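PDB 4AIB: ornithine decarboxylase from Entamoeba histolytica, which probably catalyses the pyridoxal-phosphate-dependent decarboxylation of L-ornithine to putrescine, an entry step of polyamine synthesis. Local coordinates for residues F31-V36 and V65-E70; N59-L64 and N265-V270; P258-A263 and M360-I365; C313-V318 and K352-F357. All blocks are in the same frame, centred on the assembly; numbering follows the deposited sequence.

Contact 1 of 4, residues F31-V36 and V65-E70; sequences FDTEGV and VKLLGE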
loop_
_atom_site.group_PDB
_atom_site.type_symbol
_atom_site.label_atom_id
_atom_site.label_comp_id
_atom_site.label_asym_id
_atom_site.label_seq_id
_atom_site.Cartn_x
_atom_site.Cartn_y
_atom_site.Cartn_z
ATOM N N PHE A 31 -0.394 6.286 -21.978
ATOM C CA PHE A 31 -1.636 5.546 -22.172
ATOM C C PHE A 31 -1.703 4.928 -23.568
ATOM O O PHE A 31 -1.930 5.624 -24.562
ATOM C CB PHE A 31 -2.849 6.447 -21.901
ATOM C CG PHE A 31 -4.168 5.724 -21.933
ATOM C CD1 PHE A 31 -4.430 4.680 -21.051
ATOM C CD2 PHE A 31 -5.155 6.097 -22.837
ATOM C CE1 PHE A 31 -5.646 4.015 -21.078
ATOM C CE2 PHE A 31 -6.375 5.436 -22.869
ATOM C CZ PHE A 31 -6.620 4.394 -21.988
ATOM N N ASP A 32 -1.488 3.616 -23.626
ATOM C CA ASP A 32 -1.513 2.868 -24.880
ATOM C C ASP A 32 -2.947 2.473 -25.219
ATOM O O ASP A 32 -3.444 1.442 -24.761
ATOM C CB ASP A 32 -0.616 1.627 -24.779
ATOM C CG ASP A 32 -0.228 1.058 -26.140
ATOM O OD1 ASP A 32 -0.832 1.442 -27.165
ATOM O OD2 ASP A 32 0.694 0.216 -26.183
ATOM N N THR A 33 -3.603 3.307 -26.022
ATOM C CA THR A 33 -4.998 3.094 -26.409
ATOM C C THR A 33 -5.152 1.839 -27.269
ATOM O O THR A 33 -6.098 1.070 -27.087
ATOM C CB THR A 33 -5.568 4.318 -27.156
ATOM O OG1 THR A 33 -5.097 5.523 -26.542
ATOM C CG2 THR A 33 -7.088 4.307 -27.148
ATOM N N GLU A 34 -4.213 1.636 -28.193
ATOM C CA GLU A 34 -4.198 0.450 -29.054
ATOM C C GLU A 34 -3.924 -0.827 -28.267
ATOM O O GLU A 34 -4.418 -1.898 -28.625
ATOM C CB GLU A 34 -3.164 0.600 -30.171
ATOM C CG GLU A 34 -3.598 1.510 -31.312
ATOM C CD GLU A 34 -2.691 1.408 -32.527
ATOM O OE1 GLU A 34 -2.321 0.277 -32.913
ATOM O OE2 GLU A 34 -2.355 2.464 -33.104
ATOM N N GLY A 35 -3.136 -0.705 -27.199
ATOM C CA GLY A 35 -2.823 -1.827 -26.315
ATOM C C GLY A 35 -4.037 -2.344 -25.564
ATOM O O GLY A 35 -4.146 -3.543 -25.296
ATOM N N VAL A 36 -4.946 -1.432 -25.223
ATOM C CA VAL A 36 -6.208 -1.787 -24.580
ATOM C C VAL A 36 -7.128 -2.469 -25.590
ATOM O O VAL A 36 -7.697 -3.523 -25.303
ATOM C CB VAL A 36 -6.923 -0.550 -23.989
ATOM C CG1 VAL A 36 -8.184 -0.959 -23.238
ATOM C CG2 VAL A 36 -5.995 0.225 -23.067
ATOM N N VAL A 65 -11.218 2.955 -17.733
ATOM C CA VAL A 65 -12.555 2.479 -17.369
ATOM C C VAL A 65 -13.583 2.909 -18.424
ATOM O O VAL A 65 -14.479 2.138 -18.776
ATOM C CB VAL A 65 -12.969 2.970 -15.959
ATOM C CG1 VAL A 65 -14.344 2.449 -15.574
ATOM C CG2 VAL A 65 -11.946 2.535 -14.918
ATOM N N LYS A 66 -13.430 4.132 -18.928
ATOM C CA LYS A 66 -14.283 4.671 -19.988
ATOM C C LYS A 66 -14.088 3.915 -21.304
ATOM O O LYS A 66 -15.061 3.523 -21.949
ATOM C CB LYS A 66 -13.998 6.166 -20.192
ATOM C CG LYS A 66 -14.915 6.883 -21.176
ATOM C CD LYS A 66 -16.195 7.366 -20.511
ATOM C CE LYS A 66 -16.963 8.316 -21.416
ATOM N NZ LYS A 66 -18.158 8.886 -20.735
ATOM N N LEU A 67 -12.828 3.712 -21.684
ATOM C CA LEU A 67 -12.481 3.064 -22.950
ATOM C C LEU A 67 -12.938 1.607 -23.008
ATOM O O LEU A 67 -13.457 1.159 -24.033
ATOM C CB LEU A 67 -10.972 3.168 -23.209
ATOM C CG LEU A 67 -10.383 2.598 -24.504
ATOM C CD1 LEU A 67 -10.839 3.373 -25.733
ATOM C CD2 LEU A 67 -8.867 2.599 -24.410
ATOM N N LEU A 68 -12.747 0.880 -21.908
ATOM C CA LEU A 68 -13.155 -0.523 -21.817
ATOM C C LEU A 68 -14.669 -0.687 -21.926
ATOM O O LEU A 68 -15.151 -1.573 -22.635
ATOM C CB LEU A 68 -12.646 -1.155 -20.517
ATOM C CG LEU A 68 -11.161 -1.521 -20.434
ATOM C CD1 LEU A 68 -10.738 -1.649 -18.981
ATOM C CD2 LEU A 68 -10.854 -2.802 -21.196
ATOM N N GLY A 69 -15.405 0.176 -21.228
ATOM C CA GLY A 69 -16.866 0.162 -21.247
ATOM C C GLY A 69 -17.455 0.510 -22.600
ATOM O O GLY A 69 -18.482 -0.049 -22.998
ATOM N N GLU A 70 -16.802 1.437 -23.300
ATOM C CA GLU A 70 -17.171 1.806 -24.667
ATOM C C GLU A 70 -16.914 0.656 -25.640
ATOM O O GLU A 70 -17.558 0.565 -26.686
ATOM C CB GLU A 70 -16.407 3.053 -25.117
ATOM C CG GLU A 70 -16.949 4.361 -24.561
ATOM C CD GLU A 70 -16.096 5.567 -24.922
ATOM O OE1 GLU A 70 -15.220 5.451 -25.806
ATOM O OE2 GLU A 70 -16.303 6.638 -24.315
#
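Two helices of the alpha/beta-barrel domain, 33-46 and 62-70, pack where Leu67 meets Phe31, Thr33 and Val36; in sequence they lie before and after barrel strand 50-55. Leu67 carries most of the contact. With its CG anti to the backbone N (chi1 -178°), the isobutyl group extends across the interface, and one branch, CD2, does nearly all the touching. It lies 3.7 Å from Val36 CB, the two side chains reaching toward each other tip to tip. Thr33 CG2 comes to the same Leu67 CD2 at 3.7 Å, its side chain crossing that of Leu67 at roughly a right angle. Phe31, which ends the strand leading into helix 33-46, adds the far corner of its ring, CZ, 3.8 Å from Leu67 CD2. One helical position on, Leu68 turns CD2 to Val36 CG1 at 3.8 Å. Polar groups serve the helix start instead: Asp32 is the N-cap of 33-46, its OD1 accepting a weak bond from Gly35 N (3.1 Å), while OD2 is bonded to His268 NE2. No hydrogen bond joins the two segments, so their cohesion rests on apolar contact, with a single leucine methyl meeting three side chains.

Contact 2 of 4, residues N59-L64 and N265-V270; sequences NPEPHL and NAFHLV
Phe267, the first residue of strand 267-281 of the mixed sheet, pushes its ring into a setting made by Asn59, Glu61 and Leu64 at the start of helix 62-70 in the pyridoxal-binding barrel. Glu61 OE2 meets the ring at its edge and in its plane, 3.1 Å from Phe267 CZ, with the carboxylate plane turned 65° from that of the ring. Leu64 CD2 is also near the ring edge, 3.9 Å from Phe267 CE2. Asn59 comes in obliquely, its ND2 3.4 Å from Phe267 CE2 and its amide plane only 24° from the ring. Beside this cluster Leu64 sends its other branch, CD1, to Ala266 CB at 3.7 Å. A second layer fixes the polar groups. Asn59 OD1 accepts from Glu61 N at 3.3 Å, an Asx turn, and Glu61 in turn is the N-cap of helix 62-70. The glutamate chain bends at chi2, which carries OE1 back over the helix start to accept from His63 N at 2.8 Å, almost straight at 175°, from above the carboxylate plane. Farther out, the ring of Phe31 meets that of Phe267, and Asn59 ND2 makes a weak hydrogen bond to Gly361 O. Asn59 lies about 8 Å, side chain to side chain, from Lys57, the predicted cofactor lysine. OE1 thus caps the helix, while OE2 lies at the ring's C-H edge, a placement compatible with the slight positive charge there.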
loop_
_atom_site.group_PDB
_atom_site.type_symbol
_atom_site.label_atom_id
_atom_site.label_comp_id
_atom_site.label_asym_id
_atom_site.label_seq_id
_atom_site.Cartn_x
_atom_site.Cartn_y
_atom_site.Cartn_z
ATOM N N ASN A 59 -7.401 -1.271 -11.807
ATOM C CA ASN A 59 -6.997 0.061 -12.258
ATOM C C ASN A 59 -8.217 0.947 -12.528
ATOM O O ASN A 59 -8.857 0.819 -13.574
ATOM C CB ASN A 59 -6.100 -0.028 -13.500
ATOM C CG ASN A 59 -5.302 1.243 -13.744
ATOM O OD1 ASN A 59 -5.716 2.342 -13.369
ATOM N ND2 ASN A 59 -4.149 1.096 -14.383
ATOM N N PRO A 60 -8.542 1.848 -11.579
ATOM C CA PRO A 60 -9.725 2.702 -11.684
ATOM C C PRO A 60 -9.497 4.042 -12.403
ATOM O O PRO A 60 -10.258 4.990 -12.182
ATOM C CB PRO A 60 -10.103 2.937 -10.219
ATOM C CG PRO A 60 -8.804 2.886 -9.489
ATOM C CD PRO A 60 -7.866 2.010 -10.278
ATOM N N GLU A 61 -8.476 4.111 -13.255
ATOM C CA GLU A 61 -8.184 5.319 -14.032
ATOM C C GLU A 61 -9.341 5.616 -14.989
ATOM O O GLU A 61 -9.670 4.779 -15.831
ATOM C CB GLU A 61 -6.869 5.162 -14.806
ATOM C CG GLU A 61 -6.156 6.466 -15.144
ATOM C CD GLU A 61 -6.657 7.113 -16.424
ATOM O OE1 GLU A 61 -7.621 7.901 -16.363
ATOM O OE2 GLU A 61 -6.070 6.851 -17.494
ATOM N N PRO A 62 -9.961 6.807 -14.851
ATOM C CA PRO A 62 -11.136 7.239 -15.619
ATOM C C PRO A 62 -11.091 6.933 -17.121
ATOM O O PRO A 62 -12.102 6.507 -17.682
ATOM C CB PRO A 62 -11.159 8.750 -15.389
ATOM C CG PRO A 62 -10.590 8.912 -14.024
ATOM C CD PRO A 62 -9.567 7.822 -13.851
ATOM N N HIS A 63 -9.939 7.142 -17.755
ATOM C CA HIS A 63 -9.800 6.937 -19.200
ATOM C C HIS A 63 -9.873 5.490 -19.599
ATOM O O HIS A 63 -10.518 5.154 -20.593
ATOM C CB HIS A 63 -8.512 7.568 -19.723
ATOM C CG HIS A 63 -8.445 9.066 -19.534
ATOM N ND1 HIS A 63 -7.430 9.667 -18.887
ATOM C CD2 HIS A 63 -9.318 10.079 -19.926
ATOM C CE1 HIS A 63 -7.637 10.998 -18.871
ATOM N NE2 HIS A 63 -8.794 11.247 -19.505
ATOM N N LEU A 64 -9.214 4.625 -18.828
ATOM C CA LEU A 64 -9.210 3.183 -19.082
ATOM C C LEU A 64 -10.582 2.556 -18.833
ATOM O O LEU A 64 -11.046 1.732 -19.625
ATOM C CB LEU A 64 -8.138 2.490 -18.228
ATOM C CG LEU A 64 -8.035 0.957 -18.237
ATOM C CD1 LEU A 64 -7.657 0.417 -19.610
ATOM C CD2 LEU A 64 -7.043 0.485 -17.185
ATOM N N ASN A 265 -1.374 -4.016 -20.430
ATOM C CA ASN A 265 -0.887 -3.373 -21.648
ATOM C C ASN A 265 -1.450 -1.968 -21.871
ATOM O O ASN A 265 -1.213 -1.357 -22.916
ATOM C CB ASN A 265 -1.164 -4.266 -22.862
ATOM C CG ASN A 265 -0.630 -5.677 -22.685
ATOM O OD1 ASN A 265 0.496 -5.879 -22.228
ATOM N ND2 ASN A 265 -1.441 -6.663 -23.050
ATOM N N ALA A 266 -2.179 -1.460 -20.879
ATOM C CA ALA A 266 -2.827 -0.152 -20.961
ATOM C C ALA A 266 -1.866 1.009 -20.715
ATOM O O ALA A 266 -1.931 2.030 -21.404
ATOM C CB ALA A 266 -3.994 -0.083 -19.988
ATOM N N PHE A 267 -0.985 0.850 -19.730
ATOM C CA PHE A 267 -0.079 1.922 -19.327
ATOM C C PHE A 267 1.393 1.539 -19.440
ATOM O O PHE A 267 1.759 0.369 -19.306
ATOM C CB PHE A 267 -0.386 2.375 -17.897
ATOM C CG PHE A 267 -1.706 3.077 -17.751
ATOM C CD1 PHE A 267 -1.817 4.441 -18.006
ATOM C CD2 PHE A 267 -2.840 2.377 -17.354
ATOM C CE1 PHE A 267 -3.033 5.091 -17.869
ATOM C CE2 PHE A 267 -4.060 3.022 -17.218
ATOM C CZ PHE A 267 -4.156 4.380 -17.475
ATOM N N HIS A 268 2.229 2.542 -19.694
ATOM C CA HIS A 268 3.675 2.375 -19.713
ATOM C C HIS A 268 4.301 3.432 -18.855
ATOM O O HIS A 268 4.087 4.627 -19.072
ATOM C CB HIS A 268 4.214 2.450 -21.138
ATOM C CG HIS A 268 3.561 1.478 -22.093
ATOM N ND1 HIS A 268 3.798 0.156 -22.052
ATOM C CD2 HIS A 268 2.658 1.685 -23.135
ATOM C CE1 HIS A 268 3.084 -0.458 -23.015
ATOM N NE2 HIS A 268 2.387 0.480 -23.677
ATOM N N LEU A 269 5.067 2.999 -17.858
ATOM C CA LEU A 269 5.720 3.916 -16.931
ATOM C C LEU A 269 7.091 4.335 -17.456
ATOM O O LEU A 269 7.887 3.488 -17.864
ATOM C CB LEU A 269 5.844 3.272 -15.544
ATOM C CG LEU A 269 6.434 4.089 -14.388
ATOM C CD1 LEU A 269 5.529 5.248 -13.995
ATOM C CD2 LEU A 269 6.699 3.192 -13.189
ATOM N N VAL A 270 7.349 5.644 -17.457
ATOM C CA VAL A 270 8.646 6.191 -17.866
ATOM C C VAL A 270 9.242 6.999 -16.714
ATOM O O VAL A 270 8.938 8.182 -16.545
ATOM C CB VAL A 270 8.544 7.077 -19.130
ATOM C CG1 VAL A 270 9.931 7.410 -19.663
ATOM C CG2 VAL A 270 7.721 6.395 -20.211
#

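Contact 3 of 4, residues P258-A263 and M360-I365; sequences PGRYMA and MGAYTI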
loop_
_atom_site.group_PDB
_atom_site.type_symbol
_atom_site.label_atom_id
_atom_site.label_comp_id
_atom_site.label_asym_id
_atom_site.label_seq_id
_atom_site.Cartn_x
_atom_site.Cartn_y
_atom_site.Cartn_z
ATOM N N PRO A 258 -11.880 -10.092 -15.553
ATOM C CA PRO A 258 -10.457 -9.914 -15.826
ATOM C C PRO A 258 -9.972 -8.500 -15.501
ATOM O O PRO A 258 -10.501 -7.519 -16.030
ATOM C CB PRO A 258 -10.346 -10.203 -17.327
ATOM C CG PRO A 258 -11.715 -9.983 -17.887
ATOM C CD PRO A 258 -12.698 -9.852 -16.757
ATOM N N GLY A 259 -8.978 -8.412 -14.622
ATOM C CA GLY A 259 -8.405 -7.132 -14.215
ATOM C C GLY A 259 -7.001 -6.948 -14.753
ATOM O O GLY A 259 -6.755 -6.058 -15.570
ATOM N N ARG A 260 -6.087 -7.800 -14.289
ATOM C CA ARG A 260 -4.680 -7.776 -14.698
ATOM C C ARG A 260 -4.506 -7.928 -16.212
ATOM O O ARG A 260 -3.605 -7.331 -16.803
ATOM C CB ARG A 260 -3.896 -8.864 -13.952
ATOM C CG ARG A 260 -2.422 -8.964 -14.324
ATOM C CD ARG A 260 -1.716 -10.062 -13.544
ATOM N NE ARG A 260 -1.338 -9.626 -12.200
ATOM C CZ ARG A 260 -0.178 -9.052 -11.890
ATOM N NH1 ARG A 260 0.741 -8.835 -12.825
ATOM N NH2 ARG A 260 0.066 -8.692 -10.638
ATOM N N TYR A 261 -5.378 -8.725 -16.827
ATOM C CA TYR A 261 -5.352 -8.965 -18.270
ATOM C C TYR A 261 -5.560 -7.680 -19.078
ATOM O O TYR A 261 -4.822 -7.412 -20.028
ATOM C CB TYR A 261 -6.396 -10.025 -18.651
ATOM C CG TYR A 261 -6.567 -10.232 -20.142
ATOM C CD1 TYR A 261 -5.696 -11.052 -20.857
ATOM C CD2 TYR A 261 -7.609 -9.613 -20.835
ATOM C CE1 TYR A 261 -5.852 -11.243 -22.223
ATOM C CE2 TYR A 261 -7.772 -9.798 -22.199
ATOM C CZ TYR A 261 -6.892 -10.613 -22.888
ATOM O OH TYR A 261 -7.055 -10.798 -24.241
ATOM N N MET A 262 -6.562 -6.893 -18.690
ATOM C CA MET A 262 -6.921 -5.669 -19.410
ATOM C C MET A 262 -6.003 -4.495 -19.074
ATOM O O MET A 262 -5.643 -3.710 -19.954
ATOM C CB MET A 262 -8.378 -5.287 -19.124
ATOM C CG MET A 262 -9.411 -6.326 -19.539
ATOM S SD MET A 262 -9.581 -6.499 -21.326
ATOM C CE MET A 262 -10.952 -7.644 -21.428
ATOM N N ALA A 263 -5.626 -4.387 -17.802
ATOM C CA ALA A 263 -4.887 -3.228 -17.295
ATOM C C ALA A 263 -3.392 -3.227 -17.624
ATOM O O ALA A 263 -2.772 -2.161 -17.673
ATOM C CB ALA A 263 -5.097 -3.089 -15.793
ATOM N N MET A 360 2.570 -1.578 -17.537
ATOM C CA MET A 360 2.290 -1.401 -16.115
ATOM C C MET A 360 0.795 -1.152 -15.918
ATOM O O MET A 360 -0.019 -1.583 -16.734
ATOM C CB MET A 360 3.122 -0.251 -15.539
ATOM C CG MET A 360 4.629 -0.447 -15.627
ATOM S SD MET A 360 5.276 -1.756 -14.566
ATOM C CE MET A 360 5.172 -0.984 -12.951
ATOM N N GLY A 361 0.430 -0.469 -14.837
ATOM C CA GLY A 361 -0.974 -0.165 -14.565
ATOM C C GLY A 361 -1.740 -1.326 -13.958
ATOM O O GLY A 361 -2.774 -1.124 -13.319
ATOM N N ALA A 362 -1.236 -2.542 -14.165
ATOM C CA ALA A 362 -1.817 -3.739 -13.568
ATOM C C ALA A 362 -1.553 -3.748 -12.064
ATOM O O ALA A 362 -0.473 -4.145 -11.613
ATOM C CB ALA A 362 -1.257 -4.991 -14.229
ATOM N N TYR A 363 -2.547 -3.285 -11.303
ATOM C CA TYR A 363 -2.466 -3.119 -9.840
ATOM C C TYR A 363 -1.459 -2.060 -9.364
ATOM O O TYR A 363 -1.436 -1.713 -8.180
ATOM C CB TYR A 363 -2.219 -4.459 -9.123
ATOM C CG TYR A 363 -3.462 -5.297 -8.914
ATOM C CD1 TYR A 363 -4.418 -4.938 -7.962
ATOM C CD2 TYR A 363 -3.675 -6.460 -9.655
ATOM C CE1 TYR A 363 -5.556 -5.706 -7.764
ATOM C CE2 TYR A 363 -4.810 -7.234 -9.464
ATOM C CZ TYR A 363 -5.746 -6.854 -8.518
ATOM O OH TYR A 363 -6.872 -7.621 -8.326
ATOM N N THR A 364 -0.641 -1.547 -10.283
ATOM C CA THR A 364 0.396 -0.568 -9.944
ATOM C C THR A 364 -0.099 0.882 -10.004
ATOM O O THR A 364 0.622 1.799 -9.604
ATOM C CB THR A 364 1.654 -0.725 -10.830
ATOM O OG1 THR A 364 1.299 -0.575 -12.210
ATOM C CG2 THR A 364 2.307 -2.088 -10.616
ATOM N N ILE A 365 -1.331 1.067 -10.488
ATOM C CA ILE A 365 -1.988 2.385 -10.631
ATOM C C ILE A 365 -1.057 3.523 -11.105
ATOM O O ILE A 365 -0.716 4.450 -10.365
ATOM C CB ILE A 365 -2.858 2.763 -9.385
ATOM C CG1 ILE A 365 -3.619 4.085 -9.597
ATOM C CG2 ILE A 365 -2.038 2.812 -8.097
ATOM C CD1 ILE A 365 -4.764 4.007 -10.586
#
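Arg260, the first residue of the short helix 260-264, runs past Ala362 and Tyr363 of the loop that follows strand 354-360. Its CB is still somewhat removed, 4.7 Å from Ala362 CB. The next atom makes the real contact: with CG anti to the backbone N (chi1 178°), Arg260 CG reaches 4.1 Å from Ala362 CB. Beyond CD the chain bends at chi3 (-81°), turning the guanidinium toward the tyrosine. There NH2 comes to 4.5 Å from Tyr363 CD2, an oblique and distant approach. One helical turn on, Ala263 lies closer to the loop backbone: its CB is 3.9 Å from Gly361 O and 4.0 Å from Ala362 CA. The helix start is held by Ala263 N bonding to Gly259 O at 3.0 Å, while on the loop side Gly361 N gives a weak bond to Thr364 OG1. On the other side of the helix, Tyr261 stacks with Phe232 and bonds through OH to Ala39 O, tying it to helices 33-46 and 232-245. Tyr363 also touches Cys58, and its side chain lies about 5 Å from that of Lys57, the predicted attachment point of the cofactor. Lacking any hydrogen bond across it, the contact sets helix and loop side by side through small alanine methyls, with the arginine's charged end on the solvent side.

Contact 4 of 4, residues C313-V318 and K352-F357; sequences CITQKV and KDWLLF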
loop_
_atom_site.group_PDB
_atom_site.type_symbol
_atom_site.label_atom_id
_atom_site.label_comp_id
_atom_site.label_asym_id
_atom_site.label_seq_id
_atom_site.Cartn_x
_atom_site.Cartn_y
_atom_site.Cartn_z
ATOM N N CYS A 313 16.861 1.026 -20.559
ATOM C CA CYS A 313 17.318 2.410 -20.602
ATOM C C CYS A 313 17.095 2.999 -21.991
ATOM O O CYS A 313 17.852 2.724 -22.923
ATOM C CB CYS A 313 18.789 2.508 -20.203
ATOM S SG CYS A 313 19.437 4.191 -20.271
ATOM N N ILE A 314 16.054 3.820 -22.104
ATOM C CA ILE A 314 15.577 4.354 -23.383
ATOM C C ILE A 314 16.446 5.483 -23.950
ATOM O O ILE A 314 16.587 5.617 -25.171
ATOM C CB ILE A 314 14.086 4.775 -23.262
ATOM C CG1 ILE A 314 13.172 3.683 -23.819
ATOM C CG2 ILE A 314 13.787 6.076 -23.989
ATOM C CD1 ILE A 314 13.197 2.388 -23.043
ATOM N N THR A 315 17.031 6.272 -23.053
ATOM C CA THR A 315 17.802 7.465 -23.415
ATOM C C THR A 315 19.065 7.172 -24.222
ATOM O O THR A 315 19.446 7.964 -25.087
ATOM C CB THR A 315 18.190 8.268 -22.163
ATOM O OG1 THR A 315 18.578 7.358 -21.127
ATOM C CG2 THR A 315 17.015 9.104 -21.683
ATOM N N GLN A 316 19.711 6.045 -23.934
ATOM C CA GLN A 316 20.877 5.604 -24.701
ATOM C C GLN A 316 20.654 4.222 -25.314
ATOM O O GLN A 316 20.245 3.283 -24.626
ATOM C CB GLN A 316 22.160 5.641 -23.854
ATOM C CG GLN A 316 22.096 4.878 -22.536
ATOM C CD GLN A 316 23.393 4.926 -21.748
ATOM O OE1 GLN A 316 23.725 3.984 -21.029
ATOM N NE2 GLN A 316 24.133 6.024 -21.875
ATOM N N LYS A 317 20.913 4.115 -26.614
ATOM C CA LYS A 317 20.734 2.864 -27.345
ATOM C C LYS A 317 21.945 1.956 -27.149
ATOM O O LYS A 317 23.090 2.409 -27.220
ATOM C CB LYS A 317 20.496 3.145 -28.835
ATOM C CG LYS A 317 19.843 2.004 -29.608
ATOM C CD LYS A 317 20.871 1.102 -30.276
ATOM C CE LYS A 317 20.239 -0.165 -30.832
ATOM N NZ LYS A 317 19.391 0.089 -32.030
ATOM N N VAL A 318 21.680 0.676 -26.900
ATOM C CA VAL A 318 22.736 -0.315 -26.682
ATOM C C VAL A 318 23.506 -0.626 -27.970
ATOM O O VAL A 318 22.938 -1.119 -28.948
ATOM C CB VAL A 318 22.195 -1.610 -26.010
ATOM C CG1 VAL A 318 20.943 -2.129 -26.710
ATOM C CG2 VAL A 318 23.272 -2.686 -25.940
ATOM N N LYS A 352 19.937 12.585 -16.675
ATOM C CA LYS A 352 20.084 12.460 -18.122
ATOM C C LYS A 352 19.392 11.203 -18.646
ATOM O O LYS A 352 18.714 11.249 -19.675
ATOM C CB LYS A 352 21.571 12.472 -18.510
ATOM C CG LYS A 352 21.859 12.710 -19.988
ATOM C CD LYS A 352 22.040 11.407 -20.753
ATOM C CE LYS A 352 22.331 11.659 -22.224
ATOM N NZ LYS A 352 22.511 10.387 -22.978
ATOM N N ASP A 353 19.561 10.090 -17.933
ATOM C CA ASP A 353 19.022 8.796 -18.356
ATOM C C ASP A 353 17.658 8.476 -17.747
ATOM O O ASP A 353 17.363 8.867 -16.615
ATOM C CB ASP A 353 20.020 7.672 -18.057
ATOM C CG ASP A 353 21.212 7.681 -18.999
ATOM O OD1 ASP A 353 21.031 7.404 -20.204
ATOM O OD2 ASP A 353 22.337 7.955 -18.533
ATOM N N TRP A 354 16.837 7.758 -18.513
ATOM C CA TRP A 354 15.477 7.405 -18.110
ATOM C C TRP A 354 15.197 5.936 -18.281
ATOM O O TRP A 354 15.851 5.252 -19.078
ATOM C CB TRP A 354 14.459 8.218 -18.904
ATOM C CG TRP A 354 14.325 9.659 -18.465
ATOM C CD1 TRP A 354 15.286 10.665 -18.534
ATOM C CD2 TRP A 354 13.137 10.311 -17.890
ATOM N NE1 TRP A 354 14.795 11.849 -18.048
ATOM C CE2 TRP A 354 13.515 11.709 -17.646
ATOM C CE3 TRP A 354 11.852 9.892 -17.561
ATOM C CZ2 TRP A 354 12.628 12.625 -17.098
ATOM C CZ3 TRP A 354 10.968 10.826 -17.008
ATOM C CH2 TRP A 354 11.348 12.159 -16.784
ATOM N N LEU A 355 14.214 5.444 -17.532
ATOM C CA LEU A 355 13.807 4.043 -17.581
ATOM C C LEU A 355 12.364 3.917 -18.049
ATOM O O LEU A 355 11.492 4.641 -17.574
ATOM C CB LEU A 355 13.941 3.399 -16.197
ATOM C CG LEU A 355 15.272 2.823 -15.704
ATOM C CD1 LEU A 355 16.352 3.882 -15.557
ATOM C CD2 LEU A 355 15.052 2.117 -14.376
ATOM N N LEU A 356 12.118 3.002 -18.983
ATOM C CA LEU A 356 10.755 2.667 -19.386
ATOM C C LEU A 356 10.379 1.280 -18.875
ATOM O O LEU A 356 11.027 0.289 -19.214
ATOM C CB LEU A 356 10.583 2.750 -20.910
ATOM C CG LEU A 356 9.353 2.109 -21.577
ATOM C CD1 LEU A 356 8.065 2.848 -21.243
ATOM C CD2 LEU A 356 9.535 2.027 -23.087
ATOM N N PHE A 357 9.340 1.230 -18.048
ATOM C CA PHE A 357 8.778 -0.029 -17.578
ATOM C C PHE A 357 7.588 -0.389 -18.467
ATOM O O PHE A 357 6.508 0.192 -18.322
ATOM C CB PHE A 357 8.348 0.081 -16.111
ATOM C CG PHE A 357 9.488 0.295 -15.153
ATOM C CD1 PHE A 357 9.949 1.579 -14.870
ATOM C CD2 PHE A 357 10.095 -0.785 -14.520
ATOM C CE1 PHE A 357 10.998 1.778 -13.984
ATOM C CE2 PHE A 357 11.145 -0.592 -13.633
ATOM C CZ PHE A 357 11.596 0.692 -13.366
#
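The backbone of 313-318 runs beside the start of strand 354-360 in antiparallel sense, Cys313 CA lying 4.9 Å from Leu355 CA, before the chain turns away; Ile314 N gives Trp354 O a weak bond of 3.4 Å. Thr315 supplies the firmer link. Its hydroxyl stands between the backbone N and the carbonyl carbon (chi1 41°), from where OG1 both gives and receives. It donates to Asp353 OD1 at 2.6 Å, using the anti lone pair on the side away from the other oxygen. The same OG1 accepts from Trp354 N at 3.2 Å, with an N-H...O angle of 155°. Trp354 N is thus bonded to a side chain, where regular antiparallel pairing would probably have offered it Ile314 O. Thr315 CG2 lies over the main chain, 3.4 Å from Lys352 O, with Trp354 CB a little farther at 3.9 Å. On the far side of the weak bond, Ile314 CD1 packs on Leu356 CB at 3.4 Å, the two side chains crossing at a slant. Cys313 SG lies 3.6 Å from Asp353 OD1, but no bond is formed. The other carboxylate oxygen, Asp353 OD2, accepts from Glu349 N, while the indole of Trp354 leads away to Val270 and to Ile16 of helix 6-16. Strand 312-313 pairs with strand 354-360 in the mixed sheet, the beta domain that accompanies the barrel in this family.

Overall arrangement
From the N terminus, contact 1 closes the shortest loop, bringing helix 33-46 to helix 62-70, with strand 50-55 between them in the sequence. Contact 2 opens before that loop is complete and so crosses it, carrying the start of helix 62-70 some 200 residues ahead to strand 267-281. Contact 3 in turn crosses contact 2, since 258-263 precedes that strand and 360-365 comes long after it. Contact 4 falls entirely within the span of contact 3 and joins two parts of the beta domain. Contacts 1, 2 and 3 touch one another at the junction of barrel and sheet; contact 4 reaches contact 2 through neighbouring strands 267-281 and 354-360.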